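Local structure of rhamnogalacturonan endolyase YesW (Bacillus subtilis, 2Z8S) at residues G324-S329 against I556-P561; S451-I456 against K498-L503; E241-N246 against Y297-G302. The protein cleaves type I rhamnogalacturonan of plant cell walls by endo-acting elimination and needs calcium or manganese ions for activity. One frame throughout, in Å; residues are numbered along the deposited sequence.

How the contacts relate
This example sets an active site assembled from remote parts of the chain beside a seam between propeller sheets far from it. Contacts 1 and 2 have centres about 12 Å apart and touch directly: Y558 CD2 of contact 1 lies 3.5 Å from K498 CE of contact 2, and P561 of the same loop packs on G455. Together they hold two linked galacturonate units, Y558 bonding one and K498 the other. Along the chain, both segments of contact 2 fall between those of contact 1. Contact 3 comes earlier in sequence and stands apart, its centre about 24 Å from that of contact 1 and 32 Å from that of contact 2.

Contact 1. Residues G324-S329 against I556-P561. With CA (calcium ion), chain F; CA (calcium ion), chain E; ADA (alpha-D-galactopyranuronic acid), chain C.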
loop_
_atom_site.group_PDB
_atom_site.type_symbol
_atom_site.label_atom_id
_atom_site.label_comp_id
_atom_site.label_asym_id
_atom_site.label_seq_id
_atom_site.Cartn_x
_atom_site.Cartn_y
_atom_site.Cartn_z
ATOM N N GLY A 324 -10.000 15.682 2.835
ATOM C CA GLY A 324 -9.110 14.655 2.314
ATOM C C GLY A 324 -7.622 14.905 2.481
ATOM O O GLY A 324 -7.169 16.044 2.479
ATOM N N ASN A 325 -6.874 13.819 2.655
ATOM C CA ASN A 325 -5.426 13.824 2.635
ATOM C C ASN A 325 -4.948 13.494 1.240
ATOM O O ASN A 325 -5.758 13.234 0.358
ATOM C CB ASN A 325 -4.895 12.763 3.602
ATOM C CG ASN A 325 -4.887 13.231 5.043
ATOM O OD1 ASN A 325 -5.494 14.251 5.383
ATOM N ND2 ASN A 325 -4.184 12.495 5.904
ATOM N N HIS A 326 -3.634 13.496 1.031
ATOM C CA HIS A 326 -3.069 12.898 -0.168
ATOM C C HIS A 326 -2.938 11.395 0.059
ATOM O O HIS A 326 -1.996 10.777 -0.436
ATOM C CB HIS A 326 -1.671 13.423 -0.466
ATOM C CG HIS A 326 -1.545 14.912 -0.478
ATOM N ND1 HIS A 326 -1.908 15.686 -1.558
ATOM C CD2 HIS A 326 -1.026 15.762 0.439
ATOM C CE1 HIS A 326 -1.642 16.954 -1.295
ATOM N NE2 HIS A 326 -1.103 17.029 -0.090
ATOM N N ASN A 327 -3.855 10.827 0.849
ATOM C CA ASN A 327 -3.901 9.393 1.153
ATOM C C ASN A 327 -5.204 9.040 1.836
ATOM O O ASN A 327 -5.932 9.920 2.298
ATOM C CB ASN A 327 -2.731 8.968 2.042
ATOM C CG ASN A 327 -2.188 10.106 2.883
ATOM O OD1 ASN A 327 -1.166 10.688 2.542
ATOM N ND2 ASN A 327 -2.862 10.432 3.972
ATOM N N LEU A 328 -5.520 7.756 1.898
ATOM C CA LEU A 328 -6.696 7.328 2.651
ATOM C C LEU A 328 -6.459 5.998 3.362
ATOM O O LEU A 328 -5.452 5.327 3.130
ATOM C CB LEU A 328 -7.951 7.292 1.761
ATOM C CG LEU A 328 -7.850 6.598 0.408
ATOM C CD1 LEU A 328 -7.646 5.090 0.561
ATOM C CD2 LEU A 328 -9.090 6.880 -0.386
ATOM N N SER A 329 -7.371 5.642 4.255
ATOM C CA SER A 329 -7.340 4.326 4.869
ATOM C C SER A 329 -8.703 3.678 4.725
ATOM O O SER A 329 -9.724 4.363 4.678
ATOM C CB SER A 329 -6.948 4.431 6.329
ATOM O OG SER A 329 -5.736 5.149 6.447
ATOM N N ILE A 556 -0.882 4.986 -3.797
ATOM C CA ILE A 556 -1.691 6.144 -4.165
ATOM C C ILE A 556 -1.095 7.410 -3.583
ATOM O O ILE A 556 -0.579 7.385 -2.468
ATOM C CB ILE A 556 -3.206 6.001 -3.834
ATOM C CG1 ILE A 556 -3.455 6.080 -2.330
ATOM C CG2 ILE A 556 -3.770 4.727 -4.448
ATOM C CD1 ILE A 556 -4.791 6.643 -1.975
ATOM N N ALA A 557 -1.134 8.489 -4.366
ATOM C CA ALA A 557 -0.697 9.816 -3.939
ATOM C C ALA A 557 0.535 9.763 -3.035
ATOM O O ALA A 557 1.568 9.244 -3.446
ATOM C CB ALA A 557 -1.832 10.554 -3.276
ATOM N N TYR A 558 0.428 10.268 -1.811
ATOM C CA TYR A 558 1.546 10.198 -0.888
ATOM C C TYR A 558 1.496 8.944 -0.061
ATOM O O TYR A 558 0.745 8.851 0.919
ATOM C CB TYR A 558 1.643 11.433 -0.010
ATOM C CG TYR A 558 1.928 12.671 -0.798
ATOM C CD1 TYR A 558 2.594 12.602 -2.024
ATOM C CD2 TYR A 558 1.550 13.919 -0.318
ATOM C CE1 TYR A 558 2.857 13.745 -2.760
ATOM C CE2 TYR A 558 1.809 15.078 -1.046
ATOM C CZ TYR A 558 2.464 14.982 -2.259
ATOM O OH TYR A 558 2.714 16.124 -2.971
ATOM N N ASN A 559 2.347 7.998 -0.463
ATOM C CA ASN A 559 2.359 6.643 0.070
ATOM C C ASN A 559 2.418 6.585 1.574
ATOM O O ASN A 559 3.367 7.093 2.186
ATOM C CB ASN A 559 3.500 5.844 -0.539
ATOM C CG ASN A 559 3.560 5.994 -2.021
ATOM O OD1 ASN A 559 3.101 6.994 -2.571
ATOM N ND2 ASN A 559 4.119 5.010 -2.687
ATOM N N GLN A 560 1.382 5.978 2.162
ATOM C CA GLN A 560 1.363 5.713 3.595
ATOM C C GLN A 560 1.726 4.264 3.851
ATOM O O GLN A 560 1.571 3.419 2.963
ATOM C CB GLN A 560 0.007 6.046 4.204
ATOM C CG GLN A 560 -0.343 7.504 4.152
ATOM C CD GLN A 560 0.772 8.403 4.652
ATOM O OE1 GLN A 560 1.420 9.089 3.863
ATOM N NE2 GLN A 560 0.993 8.414 5.963
ATOM N N PRO A 561 2.253 3.977 5.052
ATOM C CA PRO A 561 2.500 2.589 5.427
ATOM C C PRO A 561 1.177 1.873 5.736
ATOM O O PRO A 561 0.200 2.531 6.117
ATOM C CB PRO A 561 3.360 2.717 6.690
ATOM C CG PRO A 561 3.010 4.048 7.267
ATOM C CD PRO A 561 2.659 4.929 6.106
HETATM CA CA CA F . 2.474 7.647 -4.699
HETATM CA CA CA E . -0.899 18.335 1.570
HETATM C C1 ADA C . 6.168 19.699 -3.716
HETATM C C2 ADA C . 7.048 18.676 -2.976
HETATM C C3 ADA C . 6.218 17.412 -2.659
HETATM C C4 ADA C . 5.059 17.802 -1.745
HETATM C C5 ADA C . 4.151 18.717 -2.598
HETATM C C6 ADA C . 2.913 19.162 -1.804
HETATM O O1 ADA C . 5.916 19.328 -5.067
HETATM O O2 ADA C . 8.230 18.370 -3.730
HETATM O O3 ADA C . 7.002 16.389 -2.030
HETATM O O4 ADA C . 5.610 18.460 -0.579
HETATM O O5 ADA C . 4.859 19.897 -3.079
HETATM O O6B ADA C . 2.119 18.298 -1.389
HETATM O O6A ADA C . 2.760 20.377 -1.607
HETATM O O HOH W 1 -1.625 19.872 0.513
HETATM O O HOH W 2 1.280 18.606 1.022
HETATM O O HOH W 3 1.278 8.140 -6.762
HETATM O O HOH W 4 4.074 9.292 -5.612
#
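H326 and Y558 run side by side and point the same way, each carrying a ring toward the substrate. Their backbones meet first: Y558 N donates to H326 O at 2.8 Å, although the carbonyl oxygen is less surely placed. From there the tyrosine side chain can be followed outward. Y558 CB lies near the H326 carbonyl. With CG anti to the carbonyl carbon (chi1 -64°), the ring extends along the histidine, Y558 CG beside H326 CB and Y558 CD2 3.3 Å from H326 CG. CE2 then reaches over one face of the imidazole, toward its rim, the two planes being inclined at 53°. At the tip, Y558 OH gives a hydrogen bond of 2.8 Å to the carboxylate oxygen O6B of the galacturonate in chain C, which lies at the ring edge near its plane; H177 NE2 is a second partner of the hydroxyl.

These loops belong to the substrate site of a beta-propeller lyase, and each also serves a calcium ion. H326 NE2 binds the chain E ion at 2.1 Å, beside two waters, H362, D364 and E385, while Y288 OH holds ND1 and so fixes the turn of the ring. The chain F ion takes A557 O at 2.2 Å and N559 OD1 at 2.3 Å, with D116, the carbonyl of N555 and two waters completing its shell. The tyrosine therefore springs from between two residues tied to the same metal. Behind it, Q560 CG packs against N327 CB, and I556 CD1 meets L328 CG at 3.9 Å, the two side chains crossing at about a right angle.

Contact 2. Residues S451-I456 against K498-L503. With ADA (alpha-D-galactopyranuronic acid), chain B.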
loop_
_atom_site.group_PDB
_atom_site.type_symbol
_atom_site.label_atom_id
_atom_site.label_comp_id
_atom_site.label_asym_id
_atom_site.label_seq_id
_atom_site.Cartn_x
_atom_site.Cartn_y
_atom_site.Cartn_z
ATOM N N SER A 451 12.735 9.438 11.336
ATOM C CA SER A 451 11.796 9.516 10.222
ATOM C C SER A 451 10.347 9.600 10.691
ATOM O O SER A 451 9.990 9.120 11.775
ATOM C CB SER A 451 11.958 8.337 9.280
ATOM O OG SER A 451 11.761 7.118 9.962
ATOM N N THR A 452 9.530 10.245 9.865
ATOM C CA THR A 452 8.093 10.288 10.055
ATOM C C THR A 452 7.521 9.945 8.698
ATOM O O THR A 452 6.868 10.764 8.029
ATOM C CB THR A 452 7.618 11.659 10.511
ATOM O OG1 THR A 452 8.613 12.242 11.357
ATOM C CG2 THR A 452 6.317 11.531 11.287
ATOM N N ASN A 453 7.808 8.713 8.292
ATOM C CA ASN A 453 7.425 8.223 6.985
ATOM C C ASN A 453 6.640 6.914 7.102
ATOM O O ASN A 453 5.434 6.934 7.324
ATOM C CB ASN A 453 8.674 8.057 6.115
ATOM C CG ASN A 453 8.346 7.791 4.667
ATOM O OD1 ASN A 453 7.192 7.884 4.243
ATOM N ND2 ASN A 453 9.365 7.456 3.892
ATOM N N PHE A 454 7.339 5.790 6.967
ATOM C CA PHE A 454 6.740 4.471 7.078
ATOM C C PHE A 454 7.099 3.816 8.391
ATOM O O PHE A 454 8.147 4.094 8.976
ATOM C CB PHE A 454 7.260 3.563 5.965
ATOM C CG PHE A 454 6.460 3.611 4.703
ATOM C CD1 PHE A 454 5.962 4.818 4.211
ATOM C CD2 PHE A 454 6.237 2.447 3.980
ATOM C CE1 PHE A 454 5.230 4.867 3.026
ATOM C CE2 PHE A 454 5.517 2.473 2.798
ATOM C CZ PHE A 454 5.009 3.698 2.316
ATOM N N GLY A 455 6.216 2.936 8.836
ATOM C CA GLY A 455 6.537 1.946 9.843
ATOM C C GLY A 455 6.612 0.595 9.157
ATOM O O GLY A 455 5.866 0.331 8.222
ATOM N N ILE A 456 7.528 -0.257 9.596
ATOM C CA ILE A 456 7.662 -1.574 9.002
ATOM C C ILE A 456 7.982 -2.592 10.071
ATOM O O ILE A 456 8.834 -2.366 10.924
ATOM C CB ILE A 456 8.735 -1.593 7.903
ATOM C CG1 ILE A 456 8.809 -2.988 7.256
ATOM C CG2 ILE A 456 10.093 -1.067 8.440
ATOM C CD1 ILE A 456 9.629 -3.058 5.961
ATOM N N LYS A 498 9.504 12.626 -0.248
ATOM C CA LYS A 498 8.590 11.637 0.316
ATOM C C LYS A 498 9.359 10.359 0.576
ATOM O O LYS A 498 9.047 9.621 1.509
ATOM C CB LYS A 498 7.427 11.351 -0.617
ATOM C CG LYS A 498 6.493 12.505 -0.783
ATOM C CD LYS A 498 5.761 12.803 0.509
ATOM C CE LYS A 498 4.933 14.060 0.342
ATOM N NZ LYS A 498 4.372 14.547 1.633
ATOM N N ALA A 499 10.363 10.113 -0.266
ATOM C CA ALA A 499 11.314 9.023 -0.092
ATOM C C ALA A 499 10.615 7.729 0.311
ATOM O O ALA A 499 10.842 7.192 1.409
ATOM C CB ALA A 499 12.382 9.410 0.923
ATOM N N THR A 500 9.764 7.244 -0.587
ATOM C CA THR A 500 8.966 6.048 -0.353
ATOM C C THR A 500 9.638 4.882 -1.049
ATOM O O THR A 500 10.344 5.079 -2.054
ATOM C CB THR A 500 7.541 6.195 -0.912
ATOM O OG1 THR A 500 7.600 6.522 -2.310
ATOM C CG2 THR A 500 6.790 7.294 -0.169
ATOM N N PRO A 501 9.435 3.659 -0.524
ATOM C CA PRO A 501 10.018 2.528 -1.222
ATOM C C PRO A 501 9.150 2.286 -2.428
ATOM O O PRO A 501 8.056 2.847 -2.497
ATOM C CB PRO A 501 9.874 1.369 -0.232
ATOM C CG PRO A 501 9.232 1.936 0.985
ATOM C CD PRO A 501 8.667 3.258 0.662
ATOM N N THR A 502 9.631 1.497 -3.383
ATOM C CA THR A 502 8.781 1.085 -4.492
ATOM C C THR A 502 7.571 0.353 -3.887
ATOM O O THR A 502 6.431 0.626 -4.229
ATOM C CB THR A 502 9.570 0.276 -5.557
ATOM O OG1 THR A 502 10.349 1.181 -6.354
ATOM C CG2 THR A 502 8.644 -0.490 -6.478
ATOM N N LEU A 503 7.832 -0.538 -2.944
ATOM C CA LEU A 503 6.768 -1.141 -2.185
ATOM C C LEU A 503 7.277 -1.623 -0.851
ATOM O O LEU A 503 8.415 -2.049 -0.733
ATOM C CB LEU A 503 6.160 -2.322 -2.938
ATOM C CG LEU A 503 4.873 -2.913 -2.344
ATOM C CD1 LEU A 503 3.688 -2.038 -2.653
ATOM C CD2 LEU A 503 4.654 -4.298 -2.893
HETATM C C1 ADA B . 4.926 18.164 0.656
HETATM C C2 ADA B . 5.018 19.380 1.596
HETATM C C3 ADA B . 6.496 19.626 2.006
HETATM C C4 ADA B . 7.144 18.331 2.519
HETATM C C5 ADA B . 6.999 17.270 1.438
HETATM C C6 ADA B . 7.652 15.997 1.909
HETATM O O2 ADA B . 4.492 20.540 0.939
HETATM O O3 ADA B . 6.603 20.661 2.991
HETATM O O4 ADA B . 6.478 17.866 3.699
HETATM O O5 ADA B . 5.588 17.025 1.222
HETATM O O6B ADA B . 7.054 15.321 2.773
HETATM O O6A ADA B . 8.751 15.713 1.401
#
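N453, just before strand 454-456, and F454, its first residue, meet the loop 498-503 in different ways: the first with its amide, the second with the face of its ring. CG of N453 stands anti to the backbone N (chi1 -170°), which carries the amide across to the backbone of the opposing loop. N453 ND2 donates to A499 O at 2.9 Å, but the bond is bent to 124° and weak; D468 OD1, in the neighbouring strand, is the stronger partner of this nitrogen and does more to fix the amide. K498 O also comes within 3.2 Å of N453 ND2.

F454 and P501 approach from opposite directions. P501 CD sits over one face of the F454 ring, 4.1 Å from its centroid and 19° off the normal, a CH-pi contact displaced toward the rim at CE2. T500 CG2 lies obliquely to the ring, a looser 4.3 Å from F454 CE1. Both F454 and P501 also lean on L467 of the adjoining strand.

The same loop begins with K498, whose chain leads away from N453 to the sugar. K498 NZ gives hydrogen bonds to O5 (2.8 Å) and to O6B (3.0 Å) of the galacturonate in chain B, and the lysine lies in a cation-pi contact with Y558. A methionine in its place would probably leave both the ring oxygen and the carboxylate without this donor.

A499 and T500 together face N494 in a G1 beta bulge. Here the first strand of a four-stranded propeller sheet packs on the loop leading to strand 503-505, beside the substrate-binding site of this polysaccharide lyase.

Contact 3. Residues E241-N246 against Y297-G302; sequences ELVTAN and YNFRDG
Packing between successive four-stranded antiparallel sheets of a beta-propeller is seen here: 241-246 is the last strand of one sheet, and 297-300 ends the third strand of the next. The short strand segments approach to 10.0 Å between axes, at 148° between their directions, a spacing filled by side chains. F299 is the main filler. With CG anti to the backbone N (chi1 -178°), its ring is carried across to strand 241-246, where it receives two neighbouring residues. V243 CG2 meets the ring at its edge, near the ring plane, 3.6 Å from F299 CE1. L242 CD1 comes obliquely, 3.9 Å from F299 CE2, the two side chains crossing at about a right angle.

That consecutive residues of one strand can both turn to the same ring follows from a classic beta bulge, in which L242 and V243 together face V233. The valine methyl V243 CG2 also lies 3.4 Å from G302 O, in the turn where a positive phi favours glycine. Elsewhere F299 leans on V233 and on L186 and D187 of a calcium-binding loop, and the hydroxyl of Y297 hydrogen-bonds to E248 O just beyond strand 241-246.

Between the two segments, then, the attraction is chiefly apolar: methyl groups against an aromatic ring give cohesion through close fit rather than through directed polar bonds.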
loop_
_atom_site.group_PDB
_atom_site.type_symbol
_atom_site.label_atom_id
_atom_site.label_comp_id
_atom_site.label_asym_id
_atom_site.label_seq_id
_atom_site.Cartn_x
_atom_site.Cartn_y
_atom_site.Cartn_z
ATOM N N GLU A 241 -6.660 -4.824 -21.917
ATOM C CA GLU A 241 -7.852 -4.114 -21.494
ATOM C C GLU A 241 -8.996 -5.109 -21.363
ATOM O O GLU A 241 -9.265 -5.871 -22.285
ATOM C CB GLU A 241 -8.217 -3.045 -22.512
ATOM C CG GLU A 241 -9.603 -2.452 -22.291
ATOM C CD GLU A 241 -10.128 -1.731 -23.503
ATOM O OE1 GLU A 241 -10.904 -0.773 -23.322
ATOM O OE2 GLU A 241 -9.768 -2.110 -24.639
ATOM N N LEU A 242 -9.642 -5.123 -20.205
ATOM C CA LEU A 242 -10.819 -5.951 -20.010
ATOM C C LEU A 242 -12.034 -5.092 -20.251
ATOM O O LEU A 242 -12.785 -5.321 -21.190
ATOM C CB LEU A 242 -10.865 -6.518 -18.593
ATOM C CG LEU A 242 -9.957 -7.689 -18.211
ATOM C CD1 LEU A 242 -9.993 -7.830 -16.709
ATOM C CD2 LEU A 242 -10.389 -8.987 -18.873
ATOM N N VAL A 243 -12.226 -4.102 -19.385
ATOM C CA VAL A 243 -13.331 -3.162 -19.516
ATOM C C VAL A 243 -12.824 -1.741 -19.358
ATOM O O VAL A 243 -11.941 -1.473 -18.551
ATOM C CB VAL A 243 -14.442 -3.441 -18.484
ATOM C CG1 VAL A 243 -15.571 -2.420 -18.607
ATOM C CG2 VAL A 243 -15.007 -4.855 -18.675
ATOM N N THR A 244 -13.374 -0.839 -20.154
ATOM C CA THR A 244 -13.113 0.570 -19.986
ATOM C C THR A 244 -14.438 1.295 -19.979
ATOM O O THR A 244 -15.153 1.272 -20.976
ATOM C CB THR A 244 -12.244 1.111 -21.120
ATOM O OG1 THR A 244 -10.974 0.455 -21.096
ATOM C CG2 THR A 244 -12.033 2.593 -20.973
ATOM N N ALA A 245 -14.774 1.907 -18.849
ATOM C CA ALA A 245 -15.885 2.854 -18.783
ATOM C C ALA A 245 -15.339 4.276 -18.629
ATOM O O ALA A 245 -14.128 4.476 -18.468
ATOM C CB ALA A 245 -16.817 2.507 -17.637
ATOM N N ASN A 246 -16.227 5.264 -18.694
ATOM C CA ASN A 246 -15.832 6.644 -18.470
ATOM C C ASN A 246 -15.474 6.840 -17.007
ATOM O O ASN A 246 -16.157 6.306 -16.125
ATOM C CB ASN A 246 -16.937 7.614 -18.901
ATOM C CG ASN A 246 -16.907 7.897 -20.388
ATOM O OD1 ASN A 246 -17.382 7.103 -21.190
ATOM N ND2 ASN A 246 -16.331 9.034 -20.764
ATOM N N TYR A 297 -16.775 1.244 -7.072
ATOM C CA TYR A 297 -17.018 0.337 -8.182
ATOM C C TYR A 297 -16.856 -1.110 -7.766
ATOM O O TYR A 297 -16.039 -1.440 -6.902
ATOM C CB TYR A 297 -16.038 0.576 -9.331
ATOM C CG TYR A 297 -16.102 1.939 -9.963
ATOM C CD1 TYR A 297 -16.877 2.160 -11.096
ATOM C CD2 TYR A 297 -15.368 3.006 -9.442
ATOM C CE1 TYR A 297 -16.934 3.406 -11.685
ATOM C CE2 TYR A 297 -15.422 4.251 -10.023
ATOM C CZ TYR A 297 -16.209 4.437 -11.143
ATOM O OH TYR A 297 -16.269 5.663 -11.727
ATOM N N ASN A 298 -17.636 -1.971 -8.408
ATOM C CA ASN A 298 -17.365 -3.391 -8.414
ATOM C C ASN A 298 -16.934 -3.783 -9.806
ATOM O O ASN A 298 -17.505 -3.329 -10.799
ATOM C CB ASN A 298 -18.604 -4.182 -8.024
ATOM C CG ASN A 298 -18.834 -4.198 -6.544
ATOM O OD1 ASN A 298 -19.929 -4.492 -6.077
ATOM N ND2 ASN A 298 -17.805 -3.876 -5.787
ATOM N N PHE A 299 -15.903 -4.604 -9.887
ATOM C CA PHE A 299 -15.662 -5.314 -11.117
ATOM C C PHE A 299 -15.962 -6.778 -10.837
ATOM O O PHE A 299 -15.285 -7.405 -10.025
ATOM C CB PHE A 299 -14.244 -5.103 -11.653
ATOM C CG PHE A 299 -14.012 -5.792 -12.956
ATOM C CD1 PHE A 299 -14.662 -5.349 -14.107
ATOM C CD2 PHE A 299 -13.195 -6.921 -13.027
ATOM C CE1 PHE A 299 -14.486 -6.004 -15.312
ATOM C CE2 PHE A 299 -13.011 -7.585 -14.234
ATOM C CZ PHE A 299 -13.659 -7.128 -15.381
ATOM N N ARG A 300 -17.007 -7.292 -11.482
ATOM C CA ARG A 300 -17.517 -8.641 -11.235
ATOM C C ARG A 300 -18.271 -9.140 -12.444
ATOM O O ARG A 300 -19.015 -8.380 -13.065
ATOM C CB ARG A 300 -18.431 -8.667 -10.011
ATOM C CG ARG A 300 -17.672 -8.665 -8.704
ATOM C CD ARG A 300 -18.554 -8.420 -7.532
ATOM N NE ARG A 300 -17.873 -7.614 -6.534
ATOM C CZ ARG A 300 -18.271 -7.486 -5.272
ATOM N NH1 ARG A 300 -19.346 -8.133 -4.832
ATOM N NH2 ARG A 300 -17.579 -6.719 -4.440
ATOM N N ASP A 301 -18.063 -10.416 -12.773
ATOM C CA ASP A 301 -18.664 -11.059 -13.951
ATOM C C ASP A 301 -18.430 -10.248 -15.216
ATOM O O ASP A 301 -19.378 -9.940 -15.946
ATOM C CB ASP A 301 -20.177 -11.291 -13.762
ATOM C CG ASP A 301 -20.519 -11.892 -12.409
ATOM O OD1 ASP A 301 -21.523 -11.450 -11.820
ATOM O OD2 ASP A 301 -19.793 -12.793 -11.930
ATOM N N GLY A 302 -17.171 -9.880 -15.447
ATOM C CA GLY A 302 -16.763 -9.109 -16.615
ATOM C C GLY A 302 -17.449 -7.764 -16.752
ATOM O O GLY A 302 -17.417 -7.172 -17.830
#